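Local coordinates for protein beta-galactosidase (Geobacillus stearothermophilus, PDB 4OIF) that probably hydrolyses terminal non-reducing beta-D-galactose residues from beta-D-galactosides, working as a zinc-binding enzyme of glycoside hydrolase family 42, at residues Val443-Pro448 and Asp605-Leu610; Lys588-Tyr593 and Met611-Leu616. All coordinates share one frame; numbering follows the deposited sequence.

In the fold
Both contacts lie in the trimerisation region, away from the zinc site and from the probable active-site residues, and both use helix 600-613. Contact 1 is core: buried side chains join this helix to helix 438-451 through one side-chain hydrogen bond and a small apolar touch. Contact 2, its centre about 12 Å from that of contact 1, sits at the end of the same helix and reaches the surface, where an exposed lysine chain lies over the polar side-chain ends of Q590 and Y592 on strand 589-594. Between the two, the rings of F606 and Y592 pack with F606 CZ 3.4 Å from Y592 CD2, and L610 also touches Y592. Neither contact is touched by another subunit.

Contact 1: Val443-Pro448 and Asp605-Leu610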
ATOM      1  N   VAL A 443      15.115 -21.303 -10.527  1.00 11.02           N
ATOM      2  CA  VAL A 443      14.845 -22.382  -9.573  1.00  8.46           C
ATOM      3  C   VAL A 443      13.920 -23.466 -10.177  1.00  6.72           C
ATOM      4  O   VAL A 443      14.076 -24.662  -9.902  1.00  4.78           O
ATOM      5  CB  VAL A 443      14.242 -21.825  -8.269  1.00  5.78           C
ATOM      6  CG1 VAL A 443      13.930 -22.940  -7.301  1.00  5.07           C
ATOM      7  CG2 VAL A 443      15.199 -20.859  -7.633  1.00 11.34           C
ATOM      8  N   GLN A 444      12.978 -23.050 -11.017  1.00  9.87           N
ATOM      9  CA  GLN A 444      12.126 -24.011 -11.721  1.00 12.62           C
ATOM     10  C   GLN A 444      12.961 -24.925 -12.601  1.00 16.54           C
ATOM     11  O   GLN A 444      12.660 -26.116 -12.745  1.00 13.52           O
ATOM     12  CB  GLN A 444      11.068 -23.318 -12.582  1.00  8.92           C
ATOM     13  CG  GLN A 444       9.986 -22.645 -11.788  1.00 15.33           C
ATOM     14  CD  GLN A 444       9.788 -23.323 -10.455  1.00 32.24           C
ATOM     15  OE1 GLN A 444       9.303 -24.461 -10.386  1.00 31.31           O
ATOM     16  NE2 GLN A 444      10.179 -22.638  -9.377  1.00 26.93           N
ATOM     17  N   HIS A 445      14.012 -24.380 -13.201  1.00 11.36           N
ATOM     18  CA  HIS A 445      14.819 -25.246 -14.057  1.00 12.53           C
ATOM     19  C   HIS A 445      15.800 -26.111 -13.252  1.00 15.62           C
ATOM     20  O   HIS A 445      16.179 -27.205 -13.668  1.00 14.69           O
ATOM     21  CB  HIS A 445      15.512 -24.401 -15.115  1.00  8.15           C
ATOM     22  CG  HIS A 445      14.556 -23.886 -16.146  1.00 14.11           C
ATOM     23  ND1 HIS A 445      14.482 -24.405 -17.419  1.00  5.81           N
ATOM     24  CD2 HIS A 445      13.573 -22.956 -16.057  1.00  8.31           C
ATOM     25  CE1 HIS A 445      13.525 -23.786 -18.086  1.00  7.53           C
ATOM     26  NE2 HIS A 445      12.958 -22.903 -17.283  1.00  6.53           N
ATOM     27  N   TYR A 446      16.155 -25.633 -12.073  1.00  7.57           N
ATOM     28  CA  TYR A 446      16.948 -26.393 -11.124  1.00  9.37           C
ATOM     29  C   TYR A 446      16.183 -27.606 -10.594  1.00 11.54           C
ATOM     30  O   TYR A 446      16.770 -28.666 -10.357  1.00  8.23           O
ATOM     31  CB  TYR A 446      17.341 -25.454  -9.990  1.00 10.58           C
ATOM     32  CG  TYR A 446      18.185 -25.984  -8.854  1.00  9.08           C
ATOM     33  CD1 TYR A 446      19.556 -26.132  -8.996  1.00  7.35           C
ATOM     34  CD2 TYR A 446      17.624 -26.218  -7.600  1.00  8.31           C
ATOM     35  CE1 TYR A 446      20.344 -26.556  -7.938  1.00  4.84           C
ATOM     36  CE2 TYR A 446      18.404 -26.636  -6.527  1.00  8.45           C
ATOM     37  CZ  TYR A 446      19.771 -26.803  -6.702  1.00 13.16           C
ATOM     38  OH  TYR A 446      20.564 -27.223  -5.642  1.00  8.12           O
ATOM     39  N   ARG A 447      14.871 -27.437 -10.416  1.00 12.76           N
ATOM     40  CA  ARG A 447      14.043 -28.422  -9.719  1.00 10.83           C
ATOM     41  C   ARG A 447      14.265 -29.898 -10.129  1.00 13.28           C
ATOM     42  O   ARG A 447      14.483 -30.736  -9.262  1.00 10.16           O
ATOM     43  CB  ARG A 447      12.554 -28.071  -9.868  1.00  9.13           C
ATOM     44  CG  ARG A 447      11.634 -29.114  -9.231  1.00  7.86           C
ATOM     45  CD  ARG A 447      10.188 -28.925  -9.623  1.00  9.43           C
ATOM     46  NE  ARG A 447       9.700 -27.621  -9.195  1.00 18.04           N
ATOM     47  CZ  ARG A 447       9.332 -27.347  -7.947  1.00 27.06           C
ATOM     48  NH1 ARG A 447       9.394 -28.293  -7.014  1.00 24.52           N
ATOM     49  NH2 ARG A 447       8.899 -26.134  -7.627  1.00 37.74           N
ATOM     50  N   PRO A 448      14.215 -30.225 -11.434  1.00 14.83           N
ATOM     51  CA  PRO A 448      14.395 -31.646 -11.770  1.00 14.85           C
ATOM     52  C   PRO A 448      15.762 -32.196 -11.380  1.00 10.14           C
ATOM     53  O   PRO A 448      15.867 -33.371 -11.048  1.00 21.34           O
ATOM     54  CB  PRO A 448      14.220 -31.675 -13.298  1.00 10.81           C
ATOM     55  CG  PRO A 448      13.444 -30.458 -13.618  1.00 13.20           C
ATOM     56  CD  PRO A 448      13.924 -29.421 -12.635  1.00  8.84           C
ATOM     57  N   ASP A 605      10.261 -34.047 -17.435  1.00 11.77           N
ATOM     58  CA  ASP A 605      10.374 -34.938 -18.593  1.00 10.16           C
ATOM     59  C   ASP A 605      11.483 -34.501 -19.589  1.00 13.06           C
ATOM     60  O   ASP A 605      12.329 -35.312 -20.037  1.00 16.64           O
ATOM     61  CB  ASP A 605       9.007 -35.037 -19.281  1.00  7.21           C
ATOM     62  CG  ASP A 605       7.916 -35.656 -18.364  1.00 12.37           C
ATOM     63  OD1 ASP A 605       8.253 -36.249 -17.321  1.00 13.75           O
ATOM     64  OD2 ASP A 605       6.715 -35.566 -18.684  1.00  6.15           O
ATOM     65  N   PHE A 606      11.485 -33.210 -19.901  1.00 11.54           N
ATOM     66  CA  PHE A 606      12.448 -32.598 -20.810  1.00 13.62           C
ATOM     67  C   PHE A 606      13.882 -32.855 -20.343  1.00  9.50           C
ATOM     68  O   PHE A 606      14.761 -33.379 -21.080  1.00 11.31           O
ATOM     69  CB  PHE A 606      12.164 -31.084 -20.906  1.00 10.20           C
ATOM     70  CG  PHE A 606      13.060 -30.355 -21.862  1.00  5.56           C
ATOM     71  CD1 PHE A 606      12.736 -30.265 -23.206  1.00  6.62           C
ATOM     72  CD2 PHE A 606      14.239 -29.775 -21.422  1.00  5.26           C
ATOM     73  CE1 PHE A 606      13.582 -29.602 -24.100  1.00  5.79           C
ATOM     74  CE2 PHE A 606      15.079 -29.123 -22.308  1.00  7.62           C
ATOM     75  CZ  PHE A 606      14.746 -29.039 -23.652  1.00  1.89           C
ATOM     76  N   TYR A 607      14.110 -32.490 -19.090  1.00 15.17           N
ATOM     77  CA  TYR A 607      15.439 -32.614 -18.531  1.00 20.49           C
ATOM     78  C   TYR A 607      15.776 -34.065 -18.221  1.00 20.05           C
ATOM     79  O   TYR A 607      16.945 -34.416 -18.141  1.00 17.99           O
ATOM     80  CB  TYR A 607      15.586 -31.737 -17.288  1.00 13.35           C
ATOM     81  CG  TYR A 607      15.770 -30.277 -17.639  1.00 11.25           C
ATOM     82  CD1 TYR A 607      16.833 -29.867 -18.436  1.00 12.05           C
ATOM     83  CD2 TYR A 607      14.883 -29.316 -17.186  1.00  8.00           C
ATOM     84  CE1 TYR A 607      17.006 -28.539 -18.770  1.00 13.17           C
ATOM     85  CE2 TYR A 607      15.048 -27.982 -17.518  1.00 10.59           C
ATOM     86  CZ  TYR A 607      16.112 -27.601 -18.302  1.00 11.13           C
ATOM     87  OH  TYR A 607      16.276 -26.281 -18.622  1.00 10.14           O
ATOM     88  N   GLN A 608      14.764 -34.914 -18.073  1.00 10.64           N
ATOM     89  CA  GLN A 608      15.024 -36.329 -17.875  1.00 13.94           C
ATOM     90  C   GLN A 608      15.665 -36.854 -19.126  1.00 22.31           C
ATOM     91  O   GLN A 608      16.682 -37.576 -19.076  1.00 20.77           O
ATOM     92  CB  GLN A 608      13.749 -37.113 -17.582  1.00 14.91           C
ATOM     93  CG  GLN A 608      14.026 -38.534 -17.127  1.00 34.08           C
ATOM     94  CD  GLN A 608      14.830 -38.572 -15.830  1.00 48.85           C
ATOM     95  OE1 GLN A 608      14.674 -37.706 -14.962  1.00 42.28           O
ATOM     96  NE2 GLN A 608      15.702 -39.569 -15.699  1.00 42.18           N
ATOM     97  N   GLU A 609      15.067 -36.474 -20.256  1.00 21.59           N
ATOM     98  CA  GLU A 609      15.641 -36.842 -21.544  1.00 15.41           C
ATOM     99  C   GLU A 609      17.049 -36.311 -21.690  1.00 11.42           C
ATOM    100  O   GLU A 609      17.929 -37.022 -22.181  1.00 12.78           O
ATOM    101  CB  GLU A 609      14.784 -36.345 -22.696  1.00 12.04           C
ATOM    102  CG  GLU A 609      13.531 -37.155 -22.887  1.00 27.82           C
ATOM    103  CD  GLU A 609      13.340 -37.557 -24.322  1.00 39.22           C
ATOM    104  OE1 GLU A 609      14.210 -37.202 -25.146  1.00 46.22           O
ATOM    105  OE2 GLU A 609      12.320 -38.214 -24.624  1.00 49.87           O
ATOM    106  N   LEU A 610      17.279 -35.072 -21.268  1.00 13.46           N
ATOM    107  CA  LEU A 610      18.662 -34.579 -21.352  1.00 14.08           C
ATOM    108  C   LEU A 610      19.634 -35.348 -20.428  1.00 21.34           C
ATOM    109  O   LEU A 610      20.813 -35.487 -20.746  1.00 20.58           O
ATOM    110  CB  LEU A 610      18.723 -33.082 -21.051  1.00 10.15           C
ATOM    111  CG  LEU A 610      18.339 -32.228 -22.264  1.00 16.81           C
ATOM    112  CD1 LEU A 610      18.359 -30.732 -21.936  1.00  8.65           C
ATOM    113  CD2 LEU A 610      19.258 -32.532 -23.451  1.00 14.54           C
TER
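H445 and P448, on helix 438-451, meet a single side chain of helix 600-613, that of Y607. Earlier in 605-610, D605 turns away from the contact and its carboxylate bonds to Q601 and Y550. F606 backs the contact from within its own helix: its CD2 lies over the centre of one face of the Y607 ring, 3.9 Å above the plane. Y607 itself points toward helix 438-451. With its CG beside the backbone N and anti to the carbonyl carbon (chi1 -77°), the ring brings OH to the edge of the H445 imidazole, in its plane. Y607 OH and H445 ND1 are 2.9 Å apart in a nearly straight hydrogen bond (171°) in which either may donate. The rings meet rim to rim, their planes at 78°, so neither stacks on the other. Further back along the ring, Y607 CD2 lies 4.0 Å from P448 CG. P448 has no amide hydrogen to give the preceding turn, and helix 438-451 kinks there. On the same helix, R447 NH2 bonds to Q444 OE1 at 3.3 Å, in the carbonyl plane and on a lone pair, while its NE forms a salt bridge with D600 at the start of helix 600-613. The two helices pack on a sheet with parallel strands, consistent with the class I glutaminase-like alpha/beta fold of its family: H445 and Y607 both touch I472 of strand 470-473. A phenylalanine in place of Y607 would probably leave H445 ND1 without this partner and the imidazole of H445 freer to turn. Past Y607, Q608 bonds through OE1 to R452, just beyond helix 438-451, and E609 forms a salt bridge with R546. L610 packs on V498 of strand 496-500.

Contact 2: Lys588-Tyr593 and Met611-Leu616; sequences KGQAYY and MEKLDL
K613 reaches across from the last turn of helix 600-613 and lays the end of its chain against Q590 and Y592 of strand 589-594, crossing both at a slant. Its CG leaves opposite the backbone N (chi1 -162°); the extended run brings CE 3.3 Å from Q590 OE1, and the bend at chi4 (-54°) turns NZ to the same distance from that oxygen. Lower on the chain, K613 CD rests 3.8 Å from Y592 OH. The two strand residues are tied to each other: Y592 OH donates to Q590 OE1 at 2.7 Å, arriving from above the carbonyl plane, 38° out of it. This bond helps set the amide of Q590, whose oxygen is thus met by a tyrosine hydroxyl and by the lysine's tip. Y592 is buried and K613 exposed; the lysine's CD and CE lie against the hydroxyl end of the tyrosine. The helix closes in a Schellman motif: D615 takes positive phi, L616 N bonds to M611 O at 2.9 Å and D615 N to E612 O. Strand 589-594 and helix 600-613 run antiparallel, as in the strand-then-helix units of alpha/beta folds, and here the helix's end meets the strand's beginning.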
ATOM      1  N   LYS A 588      29.390 -29.531 -32.893  1.00 14.19           N
ATOM      2  CA  LYS A 588      29.348 -30.775 -32.128  1.00 14.04           C
ATOM      3  C   LYS A 588      28.233 -30.795 -31.084  1.00 13.52           C
ATOM      4  O   LYS A 588      27.913 -31.843 -30.540  1.00 23.17           O
ATOM      5  CB  LYS A 588      30.688 -31.026 -31.440  1.00 18.24           C
ATOM      6  CG  LYS A 588      31.826 -31.390 -32.380  1.00 11.39           C
ATOM      7  CD  LYS A 588      33.118 -31.603 -31.595  1.00 32.93           C
ATOM      8  CE  LYS A 588      34.345 -31.696 -32.498  1.00 42.50           C
ATOM      9  NZ  LYS A 588      35.604 -31.766 -31.701  1.00 63.35           N
ATOM     10  N   GLY A 589      27.623 -29.647 -30.819  1.00 20.06           N
ATOM     11  CA  GLY A 589      26.668 -29.564 -29.728  1.00 18.81           C
ATOM     12  C   GLY A 589      25.203 -29.465 -30.098  1.00 16.06           C
ATOM     13  O   GLY A 589      24.799 -29.761 -31.223  1.00 18.37           O
ATOM     14  N   GLN A 590      24.406 -29.050 -29.120  1.00 16.28           N
ATOM     15  CA  GLN A 590      22.960 -28.966 -29.265  1.00 18.56           C
ATOM     16  C   GLN A 590      22.403 -27.744 -28.556  1.00 25.20           C
ATOM     17  O   GLN A 590      22.892 -27.364 -27.499  1.00 18.19           O
ATOM     18  CB  GLN A 590      22.285 -30.211 -28.710  1.00 14.85           C
ATOM     19  CG  GLN A 590      21.987 -31.255 -29.735  1.00 25.53           C
ATOM     20  CD  GLN A 590      20.828 -32.114 -29.312  1.00 28.48           C
ATOM     21  OE1 GLN A 590      20.860 -32.729 -28.247  1.00 25.91           O
ATOM     22  NE2 GLN A 590      19.784 -32.150 -30.132  1.00 33.75           N
ATOM     23  N   ALA A 591      21.371 -27.144 -29.138  1.00 21.82           N
ATOM     24  CA  ALA A 591      20.710 -26.001 -28.537  1.00 13.27           C
ATOM     25  C   ALA A 591      19.200 -26.201 -28.543  1.00  8.57           C
ATOM     26  O   ALA A 591      18.584 -26.412 -29.587  1.00 12.32           O
ATOM     27  CB  ALA A 591      21.099 -24.713 -29.265  1.00 11.05           C
ATOM     28  N   TYR A 592      18.620 -26.153 -27.351  1.00  9.81           N
ATOM     29  CA  TYR A 592      17.186 -26.272 -27.146  1.00 11.08           C
ATOM     30  C   TYR A 592      16.548 -24.925 -26.768  1.00 16.19           C
ATOM     31  O   TYR A 592      17.097 -24.170 -25.960  1.00  9.92           O
ATOM     32  CB  TYR A 592      16.887 -27.274 -26.034  1.00 15.26           C
ATOM     33  CG  TYR A 592      17.312 -28.689 -26.306  1.00 19.86           C
ATOM     34  CD1 TYR A 592      18.650 -29.054 -26.245  1.00 16.42           C
ATOM     35  CD2 TYR A 592      16.373 -29.673 -26.586  1.00 11.09           C
ATOM     36  CE1 TYR A 592      19.043 -30.351 -26.483  1.00 16.35           C
ATOM     37  CE2 TYR A 592      16.756 -30.976 -26.811  1.00 15.91           C
ATOM     38  CZ  TYR A 592      18.094 -31.308 -26.760  1.00 17.76           C
ATOM     39  OH  TYR A 592      18.491 -32.599 -26.989  1.00 18.97           O
ATOM     40  N   TYR A 593      15.372 -24.648 -27.322  1.00 13.64           N
ATOM     41  CA  TYR A 593      14.622 -23.459 -26.948  1.00 13.25           C
ATOM     42  C   TYR A 593      13.267 -23.857 -26.397  1.00 10.42           C
ATOM     43  O   TYR A 593      12.521 -24.602 -27.043  1.00 10.34           O
ATOM     44  CB  TYR A 593      14.459 -22.528 -28.149  1.00 13.60           C
ATOM     45  CG  TYR A 593      13.917 -21.155 -27.811  1.00 16.91           C
ATOM     46  CD1 TYR A 593      12.559 -20.865 -27.953  1.00  8.36           C
ATOM     47  CD2 TYR A 593      14.766 -20.136 -27.367  1.00  9.66           C
ATOM     48  CE1 TYR A 593      12.057 -19.592 -27.656  1.00  9.56           C
ATOM     49  CE2 TYR A 593      14.272 -18.859 -27.057  1.00  7.29           C
ATOM     50  CZ  TYR A 593      12.919 -18.595 -27.206  1.00  8.88           C
ATOM     51  OH  TYR A 593      12.423 -17.343 -26.908  1.00  7.38           O
ATOM     52  N   MET A 611      19.137 -35.854 -19.301  1.00 18.96           N
ATOM     53  CA  MET A 611      19.959 -36.582 -18.327  1.00 13.16           C
ATOM     54  C   MET A 611      20.339 -37.960 -18.858  1.00 19.12           C
ATOM     55  O   MET A 611      21.446 -38.448 -18.631  1.00 17.39           O
ATOM     56  CB  MET A 611      19.221 -36.754 -16.992  1.00 14.15           C
ATOM     57  CG  MET A 611      19.070 -35.522 -16.108  1.00 10.88           C
ATOM     58  SD  MET A 611      17.798 -35.832 -14.848  1.00 18.74           S
ATOM     59  CE  MET A 611      17.587 -34.203 -14.133  1.00 20.11           C
ATOM     60  N   GLU A 612      19.402 -38.610 -19.536  1.00 12.75           N
ATOM     61  CA  GLU A 612      19.724 -39.874 -20.167  1.00  9.42           C
ATOM     62  C   GLU A 612      20.681 -39.624 -21.329  1.00 18.77           C
ATOM     63  O   GLU A 612      21.706 -40.294 -21.452  1.00 18.45           O
ATOM     64  CB  GLU A 612      18.451 -40.581 -20.624  1.00 15.64           C
ATOM     65  CG  GLU A 612      17.592 -41.046 -19.455  1.00 27.64           C
ATOM     66  CD  GLU A 612      16.196 -41.473 -19.867  1.00 38.73           C
ATOM     67  OE1 GLU A 612      15.873 -41.387 -21.070  1.00 48.83           O
ATOM     68  OE2 GLU A 612      15.419 -41.889 -18.980  1.00 40.53           O
ATOM     69  N   LYS A 613      20.358 -38.630 -22.152  1.00 17.98           N
ATOM     70  CA  LYS A 613      21.162 -38.300 -23.322  1.00 15.47           C
ATOM     71  C   LYS A 613      22.617 -37.998 -22.969  1.00 25.66           C
ATOM     72  O   LYS A 613      23.532 -38.456 -23.644  1.00 26.98           O
ATOM     73  CB  LYS A 613      20.548 -37.111 -24.057  1.00 23.91           C
ATOM     74  CG  LYS A 613      21.014 -36.939 -25.491  1.00 21.36           C
ATOM     75  CD  LYS A 613      20.220 -35.829 -26.184  1.00 29.06           C
ATOM     76  CE  LYS A 613      20.359 -35.895 -27.697  1.00 43.33           C
ATOM     77  NZ  LYS A 613      21.792 -35.905 -28.109  1.00 45.78           N
ATOM     78  N   LEU A 614      22.827 -37.248 -21.895  1.00 16.30           N
ATOM     79  CA  LEU A 614      24.162 -36.801 -21.528  1.00 14.99           C
ATOM     80  C   LEU A 614      24.782 -37.604 -20.395  1.00 18.56           C
ATOM     81  O   LEU A 614      25.873 -37.266 -19.919  1.00 24.03           O
ATOM     82  CB  LEU A 614      24.129 -35.330 -21.125  1.00 22.00           C
ATOM     83  CG  LEU A 614      23.628 -34.396 -22.203  1.00 19.85           C
ATOM     84  CD1 LEU A 614      23.698 -32.973 -21.691  1.00 13.84           C
ATOM     85  CD2 LEU A 614      24.486 -34.589 -23.435  1.00 14.27           C
ATOM     86  N   ASP A 615      24.092 -38.653 -19.961  1.00 14.63           N
ATOM     87  CA  ASP A 615      24.587 -39.476 -18.864  1.00 20.57           C
ATOM     88  C   ASP A 615      24.860 -38.629 -17.617  1.00 15.39           C
ATOM     89  O   ASP A 615      25.971 -38.610 -17.094  1.00 14.55           O
ATOM     90  CB  ASP A 615      25.854 -40.230 -19.290  1.00 10.85           C
ATOM     91  CG  ASP A 615      26.313 -41.246 -18.251  1.00 24.87           C
ATOM     92  OD1 ASP A 615      25.452 -41.853 -17.576  1.00 18.82           O
ATOM     93  OD2 ASP A 615      27.539 -41.425 -18.099  1.00 28.07           O
ATOM     94  N   LEU A 616      23.832 -37.916 -17.164  1.00 18.49           N
ATOM     95  CA  LEU A 616      23.919 -37.089 -15.968  1.00 12.79           C
ATOM     96  C   LEU A 616      23.499 -37.898 -14.755  1.00 16.14           C
ATOM     97  O   LEU A 616      22.360 -38.361 -14.679  1.00 14.97           O
ATOM     98  CB  LEU A 616      23.040 -35.847 -16.108  1.00 16.41           C
ATOM     99  CG  LEU A 616      23.301 -35.022 -17.364  1.00 24.57           C
ATOM    100  CD1 LEU A 616      22.363 -33.831 -17.411  1.00 15.14           C
ATOM    101  CD2 LEU A 616      24.766 -34.592 -17.433  1.00  8.76           C
TER